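Local coordinates for protein Cif-like 1 (Burkholderia cenocepacia, PDB 7JQY) that probably acts as a hydrolase of the alpha/beta hydrolase fold, a Cif-like epoxide hydrolase that assembles into an octamer, at residues B[17-26]-B[61-72]. The protein carries 1 engineered substitution. Sequence-based numbering, arbitrary orientation.
Sequences GLPAGFERRF and WYTWRHVMPALA
M68 serves two phenylalanines of the 17-26 segment at once: its SD lies at the edge of the F22 ring and stands at a distance above the face of the F26 ring, 5.3 Å from the F26 centroid, giving two Met-aromatic contacts. A bend at chi3 (63°) brings CE back to 3.7 Å from F26 CD1, while CE also meets the F22 edge. F22, its CG anti to the backbone N (chi1 -168°), reaches past P69 CG to W61, where F22 CZ comes within 3.6 Å of W61 CZ3. These two rings are tilted by 24° and slid apart, so they hardly overlap. Within its own segment F22 is sandwiched, F26 CD2 over one face and L18 CD2 over the other. L18 CD2 also packs 3.6 Å from Y62 CE1, and P19 lays CG 3.4 Å from the carbonyl O of R65.

At the polar end a water bridges the segments. It donates to G17 O at 3.0 Å, accepts from R65 NE at 2.8 Å and also bonds H66 NE2. R65 NH1 returns to Y62 O at 2.9 Å, on the opposite face of that carbonyl from R65 N. D207 also links the segments, taking both Y62 OH and G17 N.

The side chains of M68 and W61 pack on V41 and A80 of the central alpha/beta hydrolase sheet, while M13 of a second subunit packs on F26 and W61. Apolar and Met-aromatic packing thus fills one end; at the other, one water ties the carbonyl O of G17 to the side chains of R65 and H66, and the R65 charge is probably balanced by its salt bridge to D288.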
ATOM      1  N   GLY B  17      23.058  14.132 -15.198  1.00 37.54           N
ATOM      2  CA  GLY B  17      23.330  15.214 -14.265  1.00 35.98           C
ATOM      3  C   GLY B  17      23.663  16.532 -14.945  1.00 36.72           C
ATOM      4  O   GLY B  17      23.675  16.671 -16.172  1.00 35.73           O
ATOM      5  N   LEU B  18      23.934  17.518 -14.099  1.00 37.00           N
ATOM      6  CA  LEU B  18      24.372  18.819 -14.566  1.00 39.33           C
ATOM      7  C   LEU B  18      25.767  18.708 -15.176  1.00 39.40           C
ATOM      8  O   LEU B  18      26.567  17.870 -14.757  1.00 40.21           O
ATOM      9  CB  LEU B  18      24.408  19.824 -13.409  1.00 36.48           C
ATOM     10  CG  LEU B  18      23.122  20.113 -12.637  1.00 38.00           C
ATOM     11  CD1 LEU B  18      23.408  20.934 -11.373  1.00 35.82           C
ATOM     12  CD2 LEU B  18      22.124  20.825 -13.534  1.00 37.78           C
ATOM     13  N   PRO B  19      26.079  19.532 -16.174  1.00 39.21           N
ATOM     14  CA  PRO B  19      27.438  19.540 -16.722  1.00 41.27           C
ATOM     15  C   PRO B  19      28.436  20.079 -15.706  1.00 42.21           C
ATOM     16  O   PRO B  19      28.088  20.831 -14.790  1.00 42.93           O
ATOM     17  CB  PRO B  19      27.329  20.454 -17.946  1.00 39.93           C
ATOM     18  CG  PRO B  19      26.145  21.331 -17.661  1.00 39.34           C
ATOM     19  CD  PRO B  19      25.197  20.515 -16.832  1.00 39.99           C
ATOM     20  N   ALA B  20      29.701  19.698 -15.895  1.00 42.51           N
ATOM     21  CA  ALA B  20      30.759  20.084 -14.962  1.00 45.69           C
ATOM     22  C   ALA B  20      30.832  21.597 -14.799  1.00 44.74           C
ATOM     23  O   ALA B  20      30.740  22.343 -15.776  1.00 42.60           O
ATOM     24  CB  ALA B  20      32.105  19.550 -15.449  1.00 47.04           C
ATOM     25  N   GLY B  21      30.961  22.056 -13.551  1.00 48.04           N
ATOM     26  CA  GLY B  21      31.084  23.468 -13.266  1.00 47.20           C
ATOM     27  C   GLY B  21      29.780  24.229 -13.158  1.00 47.36           C
ATOM     28  O   GLY B  21      29.806  25.423 -12.832  1.00 50.22           O
ATOM     29  N   PHE B  22      28.647  23.589 -13.446  1.00 43.70           N
ATOM     30  CA  PHE B  22      27.367  24.288 -13.392  1.00 43.51           C
ATOM     31  C   PHE B  22      27.094  24.867 -12.004  1.00 45.55           C
ATOM     32  O   PHE B  22      26.538  25.965 -11.884  1.00 44.02           O
ATOM     33  CB  PHE B  22      26.250  23.330 -13.804  1.00 40.82           C
ATOM     34  CG  PHE B  22      24.922  23.999 -14.068  1.00 41.08           C
ATOM     35  CD1 PHE B  22      24.097  24.376 -13.018  1.00 37.55           C
ATOM     36  CD2 PHE B  22      24.482  24.218 -15.374  1.00 38.07           C
ATOM     37  CE1 PHE B  22      22.873  24.976 -13.257  1.00 37.73           C
ATOM     38  CE2 PHE B  22      23.264  24.819 -15.617  1.00 37.13           C
ATOM     39  CZ  PHE B  22      22.459  25.203 -14.560  1.00 36.23           C
ATOM     40  N   GLU B  23      27.478  24.143 -10.943  1.00 45.30           N
ATOM     41  CA  GLU B  23      27.113  24.541  -9.580  1.00 48.01           C
ATOM     42  C   GLU B  23      27.704  25.885  -9.183  1.00 49.23           C
ATOM     43  O   GLU B  23      27.059  26.656  -8.466  1.00 49.18           O
ATOM     44  CB  GLU B  23      27.542  23.475  -8.574  1.00 48.18           C
ATOM     45  CG  GLU B  23      26.607  22.287  -8.487  1.00 47.55           C
ATOM     46  CD  GLU B  23      26.951  21.196  -9.481  1.00 52.76           C
ATOM     47  OE1 GLU B  23      27.792  21.434 -10.381  1.00 55.00           O
ATOM     48  OE2 GLU B  23      26.394  20.086  -9.349  1.00 54.57           O
ATOM     49  N   ARG B  24      28.922  26.178  -9.627  1.00 51.21           N
ATOM     50  CA  ARG B  24      29.613  27.395  -9.235  1.00 54.78           C
ATOM     51  C   ARG B  24      29.156  28.582 -10.055  1.00 53.65           C
ATOM     52  O   ARG B  24      29.448  29.725  -9.697  1.00 50.14           O
ATOM     53  CB  ARG B  24      31.129  27.212  -9.386  1.00 55.62           C
ATOM     54  CG  ARG B  24      31.674  26.231  -8.407  1.00 63.67           C
ATOM     55  CD  ARG B  24      31.901  26.930  -7.085  1.00 71.86           C
ATOM     56  NE  ARG B  24      31.550  26.099  -5.936  1.00 78.09           N
ATOM     57  CZ  ARG B  24      30.365  26.093  -5.326  1.00 77.73           C
ATOM     58  NH1 ARG B  24      29.376  26.873  -5.748  1.00 75.19           N
ATOM     59  NH2 ARG B  24      30.176  25.297  -4.280  1.00 80.81           N
ATOM     60  N   ARG B  25      28.442  28.334 -11.148  1.00 48.62           N
ATOM     61  CA  ARG B  25      28.026  29.426 -12.029  1.00 47.43           C
ATOM     62  C   ARG B  25      26.554  29.850 -12.025  1.00 48.10           C
ATOM     63  O   ARG B  25      26.234  30.935 -12.512  1.00 46.72           O
ATOM     64  CB  ARG B  25      28.464  29.134 -13.468  1.00 53.78           C
ATOM     65  CG  ARG B  25      29.970  29.143 -13.674  1.00 57.97           C
ATOM     66  CD  ARG B  25      30.328  28.864 -15.125  1.00 66.18           C
ATOM     67  NE  ARG B  25      29.664  29.789 -16.039  1.00 71.80           N
ATOM     68  CZ  ARG B  25      30.166  30.961 -16.412  1.00 71.97           C
ATOM     69  NH1 ARG B  25      29.491  31.738 -17.249  1.00 68.07           N
ATOM     70  NH2 ARG B  25      31.344  31.357 -15.950  1.00 68.29           N
ATOM     71  N   PHE B  26      25.656  29.028 -11.493  1.00 46.65           N
ATOM     72  CA  PHE B  26      24.259  29.413 -11.513  1.00 41.41           C
ATOM     73  C   PHE B  26      23.744  29.403 -10.091  1.00 43.96           C
ATOM     74  O   PHE B  26      24.339  28.786  -9.208  1.00 44.55           O
ATOM     75  CB  PHE B  26      23.449  28.486 -12.429  1.00 40.31           C
ATOM     76  CG  PHE B  26      23.859  28.586 -13.868  1.00 40.30           C
ATOM     77  CD1 PHE B  26      23.223  29.471 -14.724  1.00 42.99           C
ATOM     78  CD2 PHE B  26      24.888  27.811 -14.364  1.00 40.67           C
ATOM     79  CE1 PHE B  26      23.599  29.573 -16.046  1.00 42.77           C
ATOM     80  CE2 PHE B  26      25.272  27.911 -15.688  1.00 40.59           C
ATOM     81  CZ  PHE B  26      24.629  28.793 -16.528  1.00 39.85           C
ATOM     82  N   TRP B  61      13.037  23.909 -15.104  1.00 31.67           N
ATOM     83  CA  TRP B  61      14.218  24.596 -15.624  1.00 32.27           C
ATOM     84  C   TRP B  61      15.333  23.620 -15.971  1.00 33.08           C
ATOM     85  O   TRP B  61      16.159  23.900 -16.851  1.00 35.14           O
ATOM     86  CB  TRP B  61      14.725  25.615 -14.596  1.00 33.60           C
ATOM     87  CG  TRP B  61      15.437  24.963 -13.444  1.00 33.69           C
ATOM     88  CD1 TRP B  61      14.894  24.604 -12.243  1.00 31.53           C
ATOM     89  CD2 TRP B  61      16.817  24.564 -13.396  1.00 36.17           C
ATOM     90  NE1 TRP B  61      15.846  24.005 -11.455  1.00 33.57           N
ATOM     91  CE2 TRP B  61      17.036  23.974 -12.134  1.00 33.30           C
ATOM     92  CE3 TRP B  61      17.887  24.651 -14.296  1.00 33.22           C
ATOM     93  CZ2 TRP B  61      18.279  23.475 -11.751  1.00 31.71           C
ATOM     94  CZ3 TRP B  61      19.126  24.158 -13.907  1.00 33.96           C
ATOM     95  CH2 TRP B  61      19.307  23.573 -12.649  1.00 33.51           C
ATOM     96  N   TYR B  62      15.380  22.473 -15.283  1.00 32.19           N
ATOM     97  CA  TYR B  62      16.486  21.530 -15.420  1.00 30.89           C
ATOM     98  C   TYR B  62      16.677  21.058 -16.858  1.00 32.56           C
ATOM     99  O   TYR B  62      17.745  20.532 -17.192  1.00 31.36           O
ATOM    100  CB  TYR B  62      16.242  20.345 -14.477  1.00 29.45           C
ATOM    101  CG  TYR B  62      17.310  19.259 -14.463  1.00 32.93           C
ATOM    102  CD1 TYR B  62      18.481  19.410 -13.726  1.00 33.51           C
ATOM    103  CD2 TYR B  62      17.129  18.066 -15.163  1.00 28.83           C
ATOM    104  CE1 TYR B  62      19.449  18.403 -13.694  1.00 30.29           C
ATOM    105  CE2 TYR B  62      18.082  17.061 -15.133  1.00 30.49           C
ATOM    106  CZ  TYR B  62      19.244  17.234 -14.402  1.00 34.30           C
ATOM    107  OH  TYR B  62      20.194  16.234 -14.378  1.00 32.44           O
ATOM    108  N   THR B  63      15.670  21.227 -17.720  1.00 31.71           N
ATOM    109  CA  THR B  63      15.819  20.777 -19.096  1.00 34.02           C
ATOM    110  C   THR B  63      16.823  21.613 -19.884  1.00 33.11           C
ATOM    111  O   THR B  63      17.353  21.129 -20.887  1.00 35.22           O
ATOM    112  CB  THR B  63      14.454  20.750 -19.801  1.00 34.61           C
ATOM    113  OG1 THR B  63      14.554  19.952 -20.981  1.00 33.58           O
ATOM    114  CG2 THR B  63      13.986  22.142 -20.187  1.00 33.02           C
ATOM    115  N   TRP B  64      17.136  22.823 -19.429  1.00 34.57           N
ATOM    116  CA  TRP B  64      18.077  23.715 -20.093  1.00 35.70           C
ATOM    117  C   TRP B  64      19.500  23.561 -19.577  1.00 36.47           C
ATOM    118  O   TRP B  64      20.345  24.410 -19.872  1.00 35.62           O
ATOM    119  CB  TRP B  64      17.631  25.173 -19.930  1.00 37.01           C
ATOM    120  CG  TRP B  64      16.224  25.405 -20.390  1.00 35.49           C
ATOM    121  CD1 TRP B  64      15.131  25.577 -19.609  1.00 37.05           C
ATOM    122  CD2 TRP B  64      15.764  25.472 -21.743  1.00 38.40           C
ATOM    123  NE1 TRP B  64      14.015  25.759 -20.381  1.00 36.00           N
ATOM    124  CE2 TRP B  64      14.375  25.698 -21.700  1.00 37.54           C
ATOM    125  CE3 TRP B  64      16.392  25.362 -22.992  1.00 39.08           C
ATOM    126  CZ2 TRP B  64      13.597  25.816 -22.856  1.00 38.39           C
ATOM    127  CZ3 TRP B  64      15.615  25.483 -24.145  1.00 36.53           C
ATOM    128  CH2 TRP B  64      14.238  25.703 -24.066  1.00 38.57           C
ATOM    129  N   ARG B  65      19.776  22.496 -18.818  1.00 35.61           N
ATOM    130  CA  ARG B  65      21.048  22.384 -18.111  1.00 35.24           C
ATOM    131  C   ARG B  65      22.248  22.393 -19.050  1.00 40.60           C
ATOM    132  O   ARG B  65      23.318  22.891 -18.673  1.00 41.02           O
ATOM    133  CB  ARG B  65      21.058  21.113 -17.271  1.00 35.60           C
ATOM    134  CG  ARG B  65      20.961  19.848 -18.087  1.00 33.57           C
ATOM    135  CD  ARG B  65      20.540  18.684 -17.224  1.00 33.84           C
ATOM    136  NE  ARG B  65      20.353  17.481 -18.020  1.00 33.68           N
ATOM    137  CZ  ARG B  65      19.227  17.176 -18.647  1.00 33.39           C
ATOM    138  NH1 ARG B  65      18.179  17.994 -18.565  1.00 29.14           N
ATOM    139  NH2 ARG B  65      19.156  16.052 -19.361  1.00 30.76           N
ATOM    140  N   HIS B  66      22.096  21.866 -20.268  1.00 36.67           N
ATOM    141  CA  HIS B  66      23.194  21.810 -21.219  1.00 37.49           C
ATOM    142  C   HIS B  66      23.230  23.008 -22.144  1.00 38.21           C
ATOM    143  O   HIS B  66      24.176  23.133 -22.928  1.00 39.12           O
ATOM    144  CB  HIS B  66      23.104  20.540 -22.075  1.00 38.45           C
ATOM    145  CG  HIS B  66      23.234  19.273 -21.291  1.00 39.03           C
ATOM    146  ND1 HIS B  66      24.369  18.956 -20.577  1.00 37.56           N
ATOM    147  CD2 HIS B  66      22.368  18.246 -21.103  1.00 37.98           C
ATOM    148  CE1 HIS B  66      24.198  17.786 -19.985  1.00 37.59           C
ATOM    149  NE2 HIS B  66      22.994  17.334 -20.291  1.00 37.67           N
ATOM    150  N   VAL B  67      22.250  23.903 -22.048  1.00 39.27           N
ATOM    151  CA  VAL B  67      22.192  25.088 -22.887  1.00 37.94           C
ATOM    152  C   VAL B  67      22.631  26.340 -22.133  1.00 41.32           C
ATOM    153  O   VAL B  67      23.345  27.175 -22.687  1.00 42.17           O
ATOM    154  CB  VAL B  67      20.766  25.244 -23.457  1.00 38.32           C
ATOM    155  CG1 VAL B  67      20.600  26.595 -24.132  1.00 40.63           C
ATOM    156  CG2 VAL B  67      20.470  24.120 -24.457  1.00 37.71           C
ATOM    157  N   MET B  68      22.261  26.463 -20.856  1.00 38.66           N
ATOM    158  CA  MET B  68      22.569  27.684 -20.105  1.00 40.64           C
ATOM    159  C   MET B  68      24.057  27.993 -19.972  1.00 40.64           C
ATOM    160  O   MET B  68      24.403  29.190 -19.964  1.00 42.58           O
ATOM    161  CB  MET B  68      21.920  27.614 -18.716  1.00 38.75           C
ATOM    162  CG  MET B  68      20.436  27.355 -18.774  1.00 37.70           C
ATOM    163  SD  MET B  68      19.789  26.588 -17.277  1.00 40.95           S
ATOM    164  CE  MET B  68      20.120  27.876 -16.075  1.00 35.94           C
ATOM    165  N   PRO B  69      24.965  27.023 -19.803  1.00 40.69           N
ATOM    166  CA  PRO B  69      26.390  27.396 -19.715  1.00 43.80           C
ATOM    167  C   PRO B  69      26.904  28.109 -20.954  1.00 47.95           C
ATOM    168  O   PRO B  69      27.540  29.168 -20.841  1.00 46.38           O
ATOM    169  CB  PRO B  69      27.089  26.045 -19.498  1.00 44.36           C
ATOM    170  CG  PRO B  69      26.063  25.178 -18.899  1.00 41.78           C
ATOM    171  CD  PRO B  69      24.774  25.585 -19.536  1.00 41.03           C
ATOM    172  N   ALA B  70      26.652  27.549 -22.143  1.00 45.66           N
ATOM    173  CA  ALA B  70      27.150  28.158 -23.375  1.00 45.20           C
ATOM    174  C   ALA B  70      26.533  29.534 -23.612  1.00 46.09           C
ATOM    175  O   ALA B  70      27.203  30.438 -24.119  1.00 48.23           O
ATOM    176  CB  ALA B  70      26.888  27.230 -24.562  1.00 42.58           C
ATOM    177  N   LEU B  71      25.254  29.713 -23.258  1.00 44.59           N
ATOM    178  CA  LEU B  71      24.634  31.027 -23.403  1.00 44.69           C
ATOM    179  C   LEU B  71      25.297  32.048 -22.490  1.00 49.23           C
ATOM    180  O   LEU B  71      25.602  33.168 -22.912  1.00 48.77           O
ATOM    181  CB  LEU B  71      23.137  30.943 -23.091  1.00 40.72           C
ATOM    182  CG  LEU B  71      22.237  30.306 -24.143  1.00 44.22           C
ATOM    183  CD1 LEU B  71      20.808  30.278 -23.653  1.00 40.81           C
ATOM    184  CD2 LEU B  71      22.353  31.084 -25.447  1.00 43.37           C
ATOM    185  N   ALA B  72      25.561  31.662 -21.247  1.00 48.19           N
ATOM    186  CA  ALA B  72      26.158  32.588 -20.301  1.00 49.05           C
ATOM    187  C   ALA B  72      27.626  32.857 -20.610  1.00 52.17           C
ATOM    188  O   ALA B  72      28.143  33.921 -20.247  1.00 52.19           O
ATOM    189  CB  ALA B  72      26.006  32.043 -18.882  1.00 46.14           C
TER
HETATM  190  O   HOH W   1      22.189  15.345 -18.428  1.00 31.42           O